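Local atomic coordinates of interferon-activable protein 202 (Mus musculus, PDB entry 4L5R), a protein that binds double-stranded DNA without sequence specificity and restrains AIM2 inflammasome activation in innate immunity, probably by sequestering cytoplasmic DNA. Residues N5-A10 / G190-I195; R50-N55 / L124-F129; I68-Y73 / L80-T85; F176-G181 / P185-G190. All blocks are in the same frame, centred on the assembly; numbering follows the deposited sequence.

Contact 1: N5-A10 / G190-I195. With nucleotides of chain B; nucleotides of chain C.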
# COMPACT_ATOMS: atom_id res chain seq x y z
N ASN A 5 8.83 -13.82 3.27
CA ASN A 5 8.49 -12.41 3.07
C ASN A 5 7.10 -11.98 3.54
O ASN A 5 6.78 -10.79 3.50
CB ASN A 5 8.70 -11.98 1.62
CG ASN A 5 10.17 -11.88 1.26
OD1 ASN A 5 11.03 -11.83 2.13
ND2 ASN A 5 10.45 -11.85 -0.04
N ILE A 6 6.29 -12.93 4.00
CA ILE A 6 4.94 -12.59 4.48
C ILE A 6 4.96 -11.97 5.88
O ILE A 6 5.80 -12.33 6.71
CB ILE A 6 4.00 -13.82 4.48
CG1 ILE A 6 3.89 -14.41 3.08
CG2 ILE A 6 2.61 -13.44 5.00
CD1 ILE A 6 3.30 -13.45 2.06
N SER A 7 4.04 -11.05 6.14
CA SER A 7 3.99 -10.36 7.44
C SER A 7 3.63 -11.31 8.58
O SER A 7 2.96 -12.32 8.38
CB SER A 7 3.01 -9.19 7.39
OG SER A 7 3.51 -8.13 6.57
N LYS A 8 4.07 -10.96 9.79
CA LYS A 8 3.76 -11.72 11.00
C LYS A 8 2.25 -11.86 11.20
O LYS A 8 1.50 -10.89 11.08
CB LYS A 8 4.36 -11.05 12.24
CG LYS A 8 5.88 -11.00 12.27
CD LYS A 8 6.39 -10.46 13.60
CE LYS A 8 6.06 -8.98 13.78
NZ LYS A 8 5.48 -8.70 15.12
N GLY A 9 1.82 -13.08 11.51
CA GLY A 9 0.43 -13.33 11.84
C GLY A 9 -0.54 -13.40 10.67
O GLY A 9 -1.75 -13.50 10.88
N ALA A 10 -0.03 -13.35 9.45
CA ALA A 10 -0.90 -13.34 8.28
C ALA A 10 -1.59 -14.69 8.10
O ALA A 10 -1.04 -15.73 8.45
CB ALA A 10 -0.14 -12.95 7.03
N GLY A 190 7.78 1.87 7.52
CA GLY A 190 8.02 0.51 7.96
C GLY A 190 8.72 -0.25 6.83
O GLY A 190 9.05 0.33 5.80
N ASN A 191 8.94 -1.55 7.01
CA ASN A 191 9.77 -2.25 6.02
C ASN A 191 9.22 -2.14 4.60
O ASN A 191 10.01 -2.05 3.65
CB ASN A 191 10.09 -3.68 6.42
CG ASN A 191 8.87 -4.56 6.46
OD1 ASN A 191 7.75 -4.07 6.60
ND2 ASN A 191 9.07 -5.87 6.33
N HIS A 192 7.89 -2.07 4.46
CA HIS A 192 7.25 -2.00 3.14
C HIS A 192 6.90 -0.61 2.63
O HIS A 192 6.35 -0.47 1.54
CB HIS A 192 5.97 -2.86 3.11
CG HIS A 192 6.17 -4.29 3.50
ND1 HIS A 192 5.27 -4.98 4.29
CD2 HIS A 192 7.15 -5.17 3.20
CE1 HIS A 192 5.69 -6.22 4.46
NE2 HIS A 192 6.83 -6.36 3.81
N SER A 193 7.18 0.45 3.40
CA SER A 193 6.72 1.76 2.98
C SER A 193 7.32 2.23 1.66
O SER A 193 8.47 1.91 1.32
CB SER A 193 6.98 2.82 4.07
OG SER A 193 6.45 2.39 5.31
N PHE A 194 6.52 2.98 0.92
CA PHE A 194 6.92 3.51 -0.38
C PHE A 194 6.32 4.91 -0.50
O PHE A 194 5.15 5.14 -0.17
CB PHE A 194 6.38 2.60 -1.49
CG PHE A 194 6.83 2.98 -2.88
CD1 PHE A 194 8.09 2.59 -3.36
CD2 PHE A 194 5.98 3.68 -3.73
CE1 PHE A 194 8.48 2.92 -4.65
CE2 PHE A 194 6.37 4.00 -5.02
CZ PHE A 194 7.63 3.62 -5.48
N ILE A 195 7.14 5.84 -0.98
CA ILE A 195 6.70 7.21 -1.10
C ILE A 195 7.05 7.78 -2.46
O ILE A 195 8.18 7.59 -2.96
CB ILE A 195 7.31 8.05 0.04
CG1 ILE A 195 6.89 9.50 -0.07
CG2 ILE A 195 8.83 7.92 0.04
CD1 ILE A 195 7.41 10.34 1.08
P DT B 5 12.37 -6.81 8.08
OP1 DT B 5 11.71 -6.97 6.76
OP2 DT B 5 13.51 -5.87 8.22
O5' DT B 5 11.29 -6.38 9.18
C5' DT B 5 10.17 -7.21 9.46
C4' DT B 5 9.43 -6.69 10.67
O4' DT B 5 10.14 -7.04 11.89
C3' DT B 5 9.23 -5.17 10.71
O3' DT B 5 7.84 -4.94 10.46
C2' DT B 5 9.67 -4.76 12.11
C1' DT B 5 9.73 -6.10 12.85
N1 DT B 5 10.66 -6.15 14.02
C2 DT B 5 10.14 -6.53 15.23
O2 DT B 5 8.97 -6.84 15.40
N3 DT B 5 11.06 -6.55 16.24
C4 DT B 5 12.40 -6.24 16.21
O4 DT B 5 13.10 -6.29 17.22
C5 DT B 5 12.88 -5.84 14.90
C7 DT B 5 14.32 -5.47 14.71
C6 DT B 5 12.00 -5.81 13.88
P DG B 6 7.30 -3.45 10.17
OP1 DG B 6 5.95 -3.58 9.57
OP2 DG B 6 8.36 -2.70 9.47
O5' DG B 6 7.14 -2.82 11.63
C5' DG B 6 6.10 -3.31 12.48
C4' DG B 6 6.28 -2.73 13.87
O4' DG B 6 7.33 -3.46 14.57
C3' DG B 6 6.67 -1.25 13.89
O3' DG B 6 5.85 -0.52 14.80
C2' DG B 6 8.09 -1.29 14.43
C1' DG B 6 7.92 -2.48 15.37
N9 DG B 6 9.16 -2.87 16.04
C8 DG B 6 10.44 -2.95 15.53
N7 DG B 6 11.33 -3.28 16.42
C5 DG B 6 10.60 -3.41 17.60
C6 DG B 6 11.01 -3.75 18.91
O6 DG B 6 12.15 -4.02 19.30
N1 DG B 6 9.93 -3.76 19.80
C2 DG B 6 8.63 -3.48 19.46
N2 DG B 6 7.71 -3.54 20.43
N3 DG B 6 8.23 -3.17 18.23
C4 DG B 6 9.27 -3.15 17.37
P DC C 16 2.18 -13.93 18.16
OP1 DC C 16 0.73 -13.93 17.86
OP2 DC C 16 2.73 -14.76 19.25
O5' DC C 16 2.96 -14.34 16.83
C5' DC C 16 2.94 -13.47 15.73
C4' DC C 16 4.21 -13.66 14.94
O4' DC C 16 5.36 -13.29 15.73
C3' DC C 16 4.45 -15.10 14.50
O3' DC C 16 4.34 -15.09 13.09
C2' DC C 16 5.86 -15.45 15.00
C1' DC C 16 6.45 -14.07 15.30
N1 DC C 16 7.51 -13.99 16.35
C2 DC C 16 8.82 -13.66 15.98
O2 DC C 16 9.07 -13.47 14.78
N3 DC C 16 9.78 -13.56 16.93
C4 DC C 16 9.47 -13.77 18.21
N4 DC C 16 10.45 -13.67 19.11
C5 DC C 16 8.14 -14.09 18.62
C6 DC C 16 7.20 -14.19 17.67
O HOH W 1 8.44 -8.80 3.54

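Contact 2: R50-N55 / L124-F129. With NA (sodium ion), chain D.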
# COMPACT_ATOMS: atom_id res chain seq x y z
N ARG A 50 -5.83 -3.26 -0.44
CA ARG A 50 -4.43 -2.97 -0.73
C ARG A 50 -3.73 -4.31 -0.79
O ARG A 50 -4.08 -5.25 -0.07
CB ARG A 50 -3.80 -2.12 0.38
CG ARG A 50 -4.59 -0.88 0.77
CD ARG A 50 -4.65 0.18 -0.32
NE ARG A 50 -5.35 1.37 0.17
CZ ARG A 50 -5.85 2.33 -0.61
NH1 ARG A 50 -5.71 2.25 -1.93
NH2 ARG A 50 -6.49 3.36 -0.07
N VAL A 51 -2.71 -4.39 -1.64
CA VAL A 51 -2.03 -5.63 -1.92
C VAL A 51 -0.53 -5.36 -1.89
O VAL A 51 -0.07 -4.31 -2.38
CB VAL A 51 -2.41 -6.17 -3.31
CG1 VAL A 51 -1.81 -7.58 -3.54
CG2 VAL A 51 -3.93 -6.16 -3.52
N LYS A 52 0.22 -6.27 -1.28
CA LYS A 52 1.68 -6.25 -1.37
C LYS A 52 2.09 -7.50 -2.11
O LYS A 52 1.74 -8.63 -1.72
CB LYS A 52 2.32 -6.23 0.02
CG LYS A 52 2.08 -4.91 0.79
CD LYS A 52 2.43 -5.06 2.27
CE LYS A 52 2.27 -3.71 2.99
NZ LYS A 52 2.71 -3.81 4.40
N VAL A 53 2.86 -7.31 -3.19
CA VAL A 53 3.21 -8.42 -4.06
C VAL A 53 4.73 -8.60 -4.03
O VAL A 53 5.47 -7.64 -4.21
CB VAL A 53 2.72 -8.18 -5.51
CG1 VAL A 53 3.01 -9.40 -6.38
CG2 VAL A 53 1.21 -7.84 -5.54
N PHE A 54 5.18 -9.81 -3.75
CA PHE A 54 6.60 -10.08 -3.53
C PHE A 54 7.19 -10.89 -4.66
O PHE A 54 8.40 -11.04 -4.77
CB PHE A 54 6.80 -10.80 -2.20
CG PHE A 54 6.32 -9.98 -1.04
CD1 PHE A 54 7.07 -8.91 -0.60
CD2 PHE A 54 5.11 -10.24 -0.43
CE1 PHE A 54 6.62 -8.11 0.44
CE2 PHE A 54 4.66 -9.45 0.62
CZ PHE A 54 5.41 -8.39 1.06
N ASN A 55 6.32 -11.40 -5.51
CA ASN A 55 6.78 -12.22 -6.62
C ASN A 55 6.80 -11.40 -7.89
O ASN A 55 5.76 -11.07 -8.44
CB ASN A 55 5.86 -13.43 -6.77
CG ASN A 55 6.27 -14.32 -7.92
OD1 ASN A 55 7.28 -14.07 -8.58
ND2 ASN A 55 5.50 -15.38 -8.16
N LEU A 124 -1.87 0.66 9.14
CA LEU A 124 -1.19 1.03 7.90
C LEU A 124 -1.97 2.07 7.14
O LEU A 124 -3.18 1.93 6.92
CB LEU A 124 -0.97 -0.20 7.02
CG LEU A 124 -0.05 -1.23 7.67
CD1 LEU A 124 0.15 -2.43 6.75
CD2 LEU A 124 1.29 -0.57 8.04
N ILE A 125 -1.28 3.13 6.74
CA ILE A 125 -1.92 4.28 6.12
C ILE A 125 -1.46 4.46 4.69
O ILE A 125 -0.26 4.42 4.38
CB ILE A 125 -1.57 5.57 6.90
CG1 ILE A 125 -1.99 5.42 8.37
CG2 ILE A 125 -2.21 6.78 6.25
CD1 ILE A 125 -3.48 5.09 8.59
N TYR A 126 -2.42 4.71 3.81
CA TYR A 126 -2.13 4.95 2.41
C TYR A 126 -2.88 6.20 2.03
O TYR A 126 -3.98 6.44 2.54
CB TYR A 126 -2.71 3.82 1.54
CG TYR A 126 -2.07 2.46 1.67
CD1 TYR A 126 -2.20 1.71 2.84
CD2 TYR A 126 -1.38 1.90 0.61
CE1 TYR A 126 -1.64 0.45 2.94
CE2 TYR A 126 -0.81 0.63 0.70
CZ TYR A 126 -0.95 -0.08 1.87
OH TYR A 126 -0.39 -1.33 1.97
N GLY A 127 -2.33 6.98 1.11
CA GLY A 127 -3.06 8.14 0.64
C GLY A 127 -2.22 9.16 -0.11
O GLY A 127 -1.00 9.02 -0.22
N VAL A 128 -2.89 10.19 -0.63
CA VAL A 128 -2.25 11.28 -1.37
C VAL A 128 -2.52 12.55 -0.57
O VAL A 128 -3.69 12.85 -0.22
CB VAL A 128 -2.88 11.43 -2.76
CG1 VAL A 128 -2.27 12.60 -3.50
CG2 VAL A 128 -2.76 10.12 -3.55
N PHE A 129 -1.46 13.29 -0.25
CA PHE A 129 -1.60 14.47 0.62
C PHE A 129 -0.79 15.65 0.11
O PHE A 129 0.32 15.48 -0.43
CB PHE A 129 -1.08 14.15 2.02
CG PHE A 129 -1.69 12.94 2.65
CD1 PHE A 129 -1.14 11.68 2.42
CD2 PHE A 129 -2.80 13.05 3.48
CE1 PHE A 129 -1.70 10.56 3.00
CE2 PHE A 129 -3.35 11.94 4.07
CZ PHE A 129 -2.80 10.69 3.84
NA NA D . 10.68 -10.55 -3.14
O HOH W 2 -0.03 -2.22 -0.66

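Contact 3: I68-Y73 / L80-T85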
# COMPACT_ATOMS: atom_id res chain seq x y z
N ILE A 68 -8.13 -10.93 -12.42
CA ILE A 68 -7.26 -12.04 -12.10
C ILE A 68 -7.82 -12.83 -10.93
O ILE A 68 -8.57 -12.31 -10.10
CB ILE A 68 -5.82 -11.57 -11.78
CG1 ILE A 68 -5.81 -10.59 -10.60
CG2 ILE A 68 -5.19 -10.93 -13.02
CD1 ILE A 68 -4.39 -10.17 -10.16
N THR A 69 -7.47 -14.11 -10.88
CA THR A 69 -7.97 -15.00 -9.84
C THR A 69 -6.79 -15.45 -8.99
O THR A 69 -5.82 -16.02 -9.50
CB THR A 69 -8.67 -16.22 -10.44
OG1 THR A 69 -9.84 -15.80 -11.16
CG2 THR A 69 -9.10 -17.19 -9.35
N ILE A 70 -6.88 -15.19 -7.70
CA ILE A 70 -5.77 -15.42 -6.80
C ILE A 70 -6.12 -16.47 -5.75
O ILE A 70 -7.23 -16.46 -5.21
CB ILE A 70 -5.37 -14.12 -6.07
CG1 ILE A 70 -5.04 -13.02 -7.08
CG2 ILE A 70 -4.18 -14.37 -5.16
CD1 ILE A 70 -4.89 -11.63 -6.45
N SER A 71 -5.18 -17.36 -5.47
CA SER A 71 -5.36 -18.36 -4.43
C SER A 71 -4.04 -18.63 -3.73
O SER A 71 -2.96 -18.39 -4.30
CB SER A 71 -5.92 -19.66 -5.02
OG SER A 71 -5.10 -20.12 -6.07
N LYS A 72 -4.12 -19.15 -2.51
CA LYS A 72 -2.96 -19.37 -1.67
C LYS A 72 -2.21 -18.05 -1.46
O LYS A 72 -0.98 -17.97 -1.53
CB LYS A 72 -2.06 -20.47 -2.25
CG LYS A 72 -2.75 -21.84 -2.31
CD LYS A 72 -1.87 -22.89 -2.99
CE LYS A 72 -0.71 -23.30 -2.09
NZ LYS A 72 0.49 -23.72 -2.88
N TYR A 73 -2.99 -17.01 -1.22
CA TYR A 73 -2.46 -15.70 -0.84
C TYR A 73 -2.70 -15.55 0.65
O TYR A 73 -3.42 -16.34 1.26
CB TYR A 73 -3.20 -14.60 -1.61
CG TYR A 73 -4.69 -14.54 -1.28
CD1 TYR A 73 -5.61 -15.32 -1.98
CD2 TYR A 73 -5.16 -13.69 -0.28
CE1 TYR A 73 -6.97 -15.26 -1.68
CE2 TYR A 73 -6.52 -13.63 0.03
CZ TYR A 73 -7.41 -14.42 -0.68
OH TYR A 73 -8.76 -14.37 -0.38
N LEU A 80 -3.80 -7.77 1.54
CA LEU A 80 -3.50 -9.03 0.88
C LEU A 80 -2.00 -9.07 0.58
O LEU A 80 -1.44 -8.09 0.09
CB LEU A 80 -4.28 -9.14 -0.42
CG LEU A 80 -5.72 -9.65 -0.34
CD1 LEU A 80 -6.34 -9.46 1.03
CD2 LEU A 80 -6.57 -9.05 -1.45
N GLU A 81 -1.36 -10.19 0.90
CA GLU A 81 0.08 -10.36 0.63
C GLU A 81 0.26 -11.59 -0.23
O GLU A 81 -0.32 -12.65 0.04
CB GLU A 81 0.86 -10.48 1.93
CG GLU A 81 0.78 -9.18 2.79
CD GLU A 81 1.67 -9.19 4.02
OE1 GLU A 81 2.26 -10.24 4.33
OE2 GLU A 81 1.79 -8.12 4.67
N ILE A 82 1.06 -11.45 -1.28
CA ILE A 82 1.17 -12.49 -2.28
C ILE A 82 2.64 -12.78 -2.53
O ILE A 82 3.38 -11.90 -2.97
CB ILE A 82 0.49 -12.08 -3.58
CG1 ILE A 82 -1.00 -11.76 -3.32
CG2 ILE A 82 0.69 -13.18 -4.67
CD1 ILE A 82 -1.71 -11.10 -4.48
N ASN A 83 3.06 -14.01 -2.24
CA ASN A 83 4.41 -14.44 -2.58
C ASN A 83 4.40 -15.57 -3.59
O ASN A 83 3.39 -15.82 -4.25
CB ASN A 83 5.24 -14.79 -1.34
CG ASN A 83 4.69 -15.96 -0.56
OD1 ASN A 83 3.73 -16.62 -0.97
ND2 ASN A 83 5.31 -16.25 0.58
N GLU A 84 5.52 -16.26 -3.72
CA GLU A 84 5.65 -17.33 -4.70
C GLU A 84 4.72 -18.49 -4.40
O GLU A 84 4.41 -19.30 -5.28
CB GLU A 84 7.11 -17.81 -4.79
CG GLU A 84 8.06 -16.73 -5.25
CD GLU A 84 9.50 -17.24 -5.37
N THR A 85 4.25 -18.57 -3.16
CA THR A 85 3.30 -19.62 -2.78
C THR A 85 1.97 -19.50 -3.53
O THR A 85 1.32 -20.51 -3.80
CB THR A 85 3.05 -19.61 -1.26
OG1 THR A 85 4.26 -20.00 -0.58
CG2 THR A 85 1.95 -20.59 -0.89
O HOH W 3 1.06 -15.97 -1.38

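Contact 4: F176-G181 / P185-G190. With nucleotides of chain B.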
# COMPACT_ATOMS: atom_id res chain seq x y z
N PHE A 176 2.34 3.30 5.35
CA PHE A 176 2.97 3.96 6.48
C PHE A 176 2.29 3.53 7.78
O PHE A 176 1.15 3.09 7.76
CB PHE A 176 2.94 5.48 6.30
CG PHE A 176 4.13 6.00 5.55
CD1 PHE A 176 4.28 5.73 4.20
CD2 PHE A 176 5.11 6.73 6.20
CE1 PHE A 176 5.39 6.17 3.49
CE2 PHE A 176 6.22 7.19 5.50
CZ PHE A 176 6.36 6.92 4.15
N HIS A 177 2.99 3.65 8.90
CA HIS A 177 2.45 3.19 10.17
C HIS A 177 2.03 4.36 11.06
O HIS A 177 2.83 5.25 11.34
CB HIS A 177 3.48 2.32 10.89
CG HIS A 177 3.91 1.11 10.10
ND1 HIS A 177 4.04 -0.13 10.68
CD2 HIS A 177 4.23 0.96 8.80
CE1 HIS A 177 4.42 -1.00 9.76
NE2 HIS A 177 4.54 -0.37 8.61
N LEU A 178 0.77 4.37 11.50
CA LEU A 178 0.35 5.38 12.46
C LEU A 178 1.02 5.13 13.81
O LEU A 178 0.91 4.03 14.36
CB LEU A 178 -1.17 5.37 12.63
CG LEU A 178 -1.69 6.39 13.66
CD1 LEU A 178 -1.38 7.82 13.24
CD2 LEU A 178 -3.20 6.20 13.89
N ARG A 179 1.70 6.14 14.35
CA ARG A 179 2.25 6.08 15.70
C ARG A 179 1.61 7.18 16.57
O ARG A 179 1.25 8.24 16.07
CB ARG A 179 3.79 6.22 15.69
CG ARG A 179 4.51 4.97 15.14
CD ARG A 179 6.03 5.05 15.31
NE ARG A 179 6.69 3.90 14.67
CZ ARG A 179 8.00 3.69 14.69
NH1 ARG A 179 8.80 4.53 15.32
NH2 ARG A 179 8.50 2.62 14.09
N LYS A 180 1.45 6.90 17.85
CA LYS A 180 0.75 7.84 18.73
C LYS A 180 1.48 7.99 20.05
O LYS A 180 2.57 8.54 20.11
CB LYS A 180 -0.70 7.38 18.95
CG LYS A 180 -1.48 7.18 17.65
CD LYS A 180 -2.82 6.50 17.88
CE LYS A 180 -3.93 7.50 18.16
NZ LYS A 180 -5.26 6.83 18.29
N GLY A 181 0.87 7.47 21.12
CA GLY A 181 1.44 7.56 22.45
C GLY A 181 1.36 8.98 22.99
O GLY A 181 0.70 9.83 22.41
N PRO A 185 0.64 12.38 17.21
CA PRO A 185 0.64 11.24 16.29
C PRO A 185 1.45 11.58 15.04
O PRO A 185 1.53 12.75 14.66
CB PRO A 185 -0.84 11.08 15.93
CG PRO A 185 -1.59 11.76 17.04
CD PRO A 185 -0.71 12.89 17.48
N ILE A 186 2.03 10.57 14.40
CA ILE A 186 2.79 10.78 13.19
C ILE A 186 2.61 9.56 12.30
O ILE A 186 2.11 8.54 12.75
CB ILE A 186 4.30 10.92 13.47
CG1 ILE A 186 4.84 9.63 14.08
CG2 ILE A 186 4.59 12.13 14.38
CD1 ILE A 186 6.35 9.62 14.27
N LEU A 187 3.04 9.67 11.06
CA LEU A 187 3.11 8.51 10.18
C LEU A 187 4.58 8.16 9.99
O LEU A 187 5.37 9.02 9.60
CB LEU A 187 2.48 8.84 8.84
CG LEU A 187 1.05 9.34 8.93
CD1 LEU A 187 0.54 9.65 7.52
CD2 LEU A 187 0.20 8.26 9.63
N HIS A 188 4.93 6.92 10.28
CA HIS A 188 6.33 6.49 10.28
C HIS A 188 6.51 5.35 9.27
O HIS A 188 5.65 4.48 9.14
CB HIS A 188 6.74 6.02 11.69
CG HIS A 188 8.22 5.90 11.89
ND1 HIS A 188 8.95 4.83 11.41
CD2 HIS A 188 9.10 6.70 12.54
CE1 HIS A 188 10.22 4.99 11.75
NE2 HIS A 188 10.34 6.11 12.43
N SER A 189 7.64 5.35 8.56
CA SER A 189 7.86 4.29 7.58
C SER A 189 8.04 2.94 8.27
O SER A 189 8.43 2.88 9.45
CB SER A 189 9.09 4.61 6.73
OG SER A 189 10.23 4.80 7.55
N GLY A 190 7.78 1.87 7.52
CA GLY A 190 8.02 0.51 7.96
C GLY A 190 8.72 -0.25 6.83
O GLY A 190 9.05 0.33 5.80
P DG B 7 4.76 0.53 14.25
OP1 DG B 7 3.72 -0.24 13.53
OP2 DG B 7 5.47 1.64 13.59
O5' DG B 7 4.14 1.15 15.59
C5' DG B 7 3.22 0.36 16.36
C4' DG B 7 3.44 0.61 17.84
O4' DG B 7 4.65 -0.05 18.30
C3' DG B 7 3.55 2.08 18.24
O3' DG B 7 2.72 2.27 19.37
C2' DG B 7 5.02 2.27 18.59
C1' DG B 7 5.41 0.88 19.06
N9 DG B 7 6.82 0.57 18.88
C8 DG B 7 7.52 0.47 17.70
N7 DG B 7 8.79 0.18 17.88
C5 DG B 7 8.93 0.09 19.26
C6 DG B 7 10.07 -0.21 20.06
O6 DG B 7 11.23 -0.46 19.69
N1 DG B 7 9.76 -0.20 21.42
C2 DG B 7 8.52 0.06 21.94
N2 DG B 7 8.39 0.04 23.27
N3 DG B 7 7.45 0.33 21.20
C4 DG B 7 7.73 0.33 19.88
P DT B 8 2.45 3.74 19.94
OP1 DT B 8 1.06 3.76 20.48
OP2 DT B 8 2.90 4.73 18.95
O5' DT B 8 3.48 3.86 21.15
C5' DT B 8 3.41 2.95 22.23
C4' DT B 8 4.43 3.35 23.27
O4' DT B 8 5.75 2.94 22.85
C3' DT B 8 4.52 4.84 23.58
O3' DT B 8 4.22 4.99 24.96
C2' DT B 8 5.97 5.24 23.25
C1' DT B 8 6.69 3.90 23.27
N1 DT B 8 7.83 3.71 22.33
C2 DT B 8 9.05 3.35 22.86
O2 DT B 8 9.25 3.19 24.05
N3 DT B 8 10.03 3.17 21.92
C4 DT B 8 9.94 3.31 20.56
O4 DT B 8 10.91 3.12 19.82
C5 DT B 8 8.63 3.70 20.07
C7 DT B 8 8.39 3.89 18.60
C6 DT B 8 7.65 3.87 20.97
P DG B 6 7.30 -3.45 10.17
OP1 DG B 6 5.95 -3.58 9.57
OP2 DG B 6 8.36 -2.70 9.47
O5' DG B 6 7.14 -2.82 11.63
C5' DG B 6 6.10 -3.31 12.48
C4' DG B 6 6.28 -2.73 13.87
O4' DG B 6 7.33 -3.46 14.57
C3' DG B 6 6.67 -1.25 13.89
O3' DG B 6 5.85 -0.52 14.80
C2' DG B 6 8.09 -1.29 14.43
C1' DG B 6 7.92 -2.48 15.37
N9 DG B 6 9.16 -2.87 16.04
C8 DG B 6 10.44 -2.95 15.53
N7 DG B 6 11.33 -3.28 16.42
C5 DG B 6 10.60 -3.41 17.60
C6 DG B 6 11.01 -3.75 18.91
O6 DG B 6 12.15 -4.02 19.30
N1 DG B 6 9.93 -3.76 19.80
C2 DG B 6 8.63 -3.48 19.46
N2 DG B 6 7.71 -3.54 20.43
N3 DG B 6 8.23 -3.17 18.23
C4 DG B 6 9.27 -3.15 17.37
O HOH W 4 7.21 1.47 11.52

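Contact 1: N5-A10 / G190-I195
S7 meets H192 at the rim of the imidazole, with S7 OG 3.6 Å from H192 CE1. G190 opens a type I turn that runs to S193. N191 faces the DNA. Its backbone N donates to OP2 of DG6 of chain B at 2.8 Å, and its ND2 to OP1 of DT5 of chain B at 2.9 Å. Its CG stands between the backbone N and the carbonyl carbon (chi1 66°), which lays OD1 over the centre of the H192 ring. This first HIN-200 domain has two OB folds; its N-terminal loop and this turn both reach the duplex. In that loop K8 CD lies 3.7 Å from O4' of DC16 of chain C, and NZ hydrogen-bonds to O2 of a further thymine base. Cutting K8 back to an alanine is likely to leave that sugar unpacked and this O2 without its donor. H192 NE2 is 2.9 Å from water 1, which donates to N5 O at 2.6 Å. H192 ND1 hydrogen-bonds to K52 NZ, while S7 OG bonds to E81. S193 OG accepts from G190 N.

Contact 2: R50-N55 / L124-F129
K52 NZ is gripped by two hydrogen bonds, to H192 ND1 and S175 OG, and lies 3.7 Å from L124 CD1. The lysine chain is extended beyond CG (chi2 166°), and this carries NZ across to the second segment. On the way its CE passes 3.7 Å from Y126 OH. The largest packing is between R50 and Y126. R50 CG sits 3.8 Å from the centroid of the Y126 ring, almost on the ring normal, a CH-pi contact. R50 NE lies over the same ring, 3.8 Å from Y126 CG, with the guanidinium plane 17° from the ring plane. Water 2 joins the hydroxyl to the other strand: it donates to V51 O at 2.7 Å and lies 2.8 Å from Y126 OH. Without the Y126 ring, as with an alanine, R50 is likely to turn more freely and water 2 to lose one partner. F54 O binds the sodium ion at 2.8 Å, and N36 O is its other protein ligand. The contact joins the two OB folds. Strand 48-53 runs between strands 35-43 and 79-82. Y126 also packs on F174 of strand 171-174, and R50 NH1 bonds to T41 and A107 of helix 101-108.

Contact 3: I68-Y73 / L80-T85
The Y73 ring meets L80 obliquely, with Y73 CE2 4.1 Å from L80 CG. S71 CA lies at the ring edge, in its plane. The H13 ring also meets Y73, with the two planes nearly parallel. Y73 CG stands between its own backbone N and carbonyl carbon (chi1 63°), and this sets the ring beside L80. The other flat group is the N83 amide. Its OD1 accepts from T85 N at 3.0 Å, an Asx turn, with the donor well above the carbonyl plane. N83 ND2 bonds to the carbonyls of P2 and K4.

Apolar contacts continue from Y73 to I82 and I70. Y73 CB packs on I82 CG1 at 4.0 Å. I70 and I82 cross at about a right angle and meet methyl to methyl, CD1 to CD1 at 3.8 Å. Water 3 bridges the backbones: it donates to K72 O at 2.9 Å and accepts from N83 N at 2.9 Å. K72 bends at chi3 and reaches T85 O with NZ at 3.4 Å, a weak hydrogen bond.

K72 and Y73 both face H13, which makes a G1 beta bulge in strand 67-76. This strand and strand 79-82 form a hairpin of the first OB fold. Strand 79-82 continues the sheet to strand 48-53, which runs parallel to it. Strand 67-76 also pairs with strands 11-13, 17-30 and 87-90.

Contact 4: F176-G181 / P185-G190
R179 lays its guanidinium flat on the H188 ring, with centres 3.6 Å apart and planes 4° apart. H188 CG is anti to its backbone N (chi1 -165°), which brings the imidazole under the arginine. H188 ND1 donates to S189 O at 2.8 Å, in the carbonyl plane and on a lone pair; this bond holds the rotation of the ring. The opposite face of the guanidinium is turned to the base of DG7 of chain B.

Backbone hydrogen bonds join the strands. H177 and H188 exchange two, and so do R179 and I186. The R179 N to I186 O bond, 2.9 Å, is almost straight. These are the hydrogen-bonded pairs of an antiparallel hairpin in the second OB fold, with L178 and L187 as the non-hydrogen-bonded pair between them.

Phosphate contacts come from the strand and the turn beyond it. R179 NE donates to OP2 of DG7 of chain B at 2.8 Å, in the guanidinium plane, with a weak second bond from NH2. H177 ND1 donates to OP1 of the same phosphate at 2.9 Å, at the imidazole edge. K180 N donates to OP2 of DT8 of chain B at 2.8 Å. Water 4 accepts from R179 NH2 and lies over one face of the H177 ring.

L178 and L187 pack on the face away from H177 and R179, CD1 to CD2 at 4.0 Å. F176 meets L187 C at its ring edge.

How the contacts relate
Near the N terminus, the 5-10 loop of contact 1 meets 190-195 close to the C terminus and so closes a loop over almost the whole domain. Contact 2 lies within it and ties strand 48-53 of the first OB fold to strand 124-136 of the second. Contact 3 is a short hairpin inside the loop of contact 2. Contact 4 follows contacts 2 and 3 in series, still within the span of contact 1, and closes a second hairpin beside strand 124-136. It shares G190 with contact 1. No two loops cross. K52 of contact 2 and E81 of contact 3 both reach contact 1, through H192 and S7. Contacts 3 and 4 lie on opposite sides of the centre and do not touch.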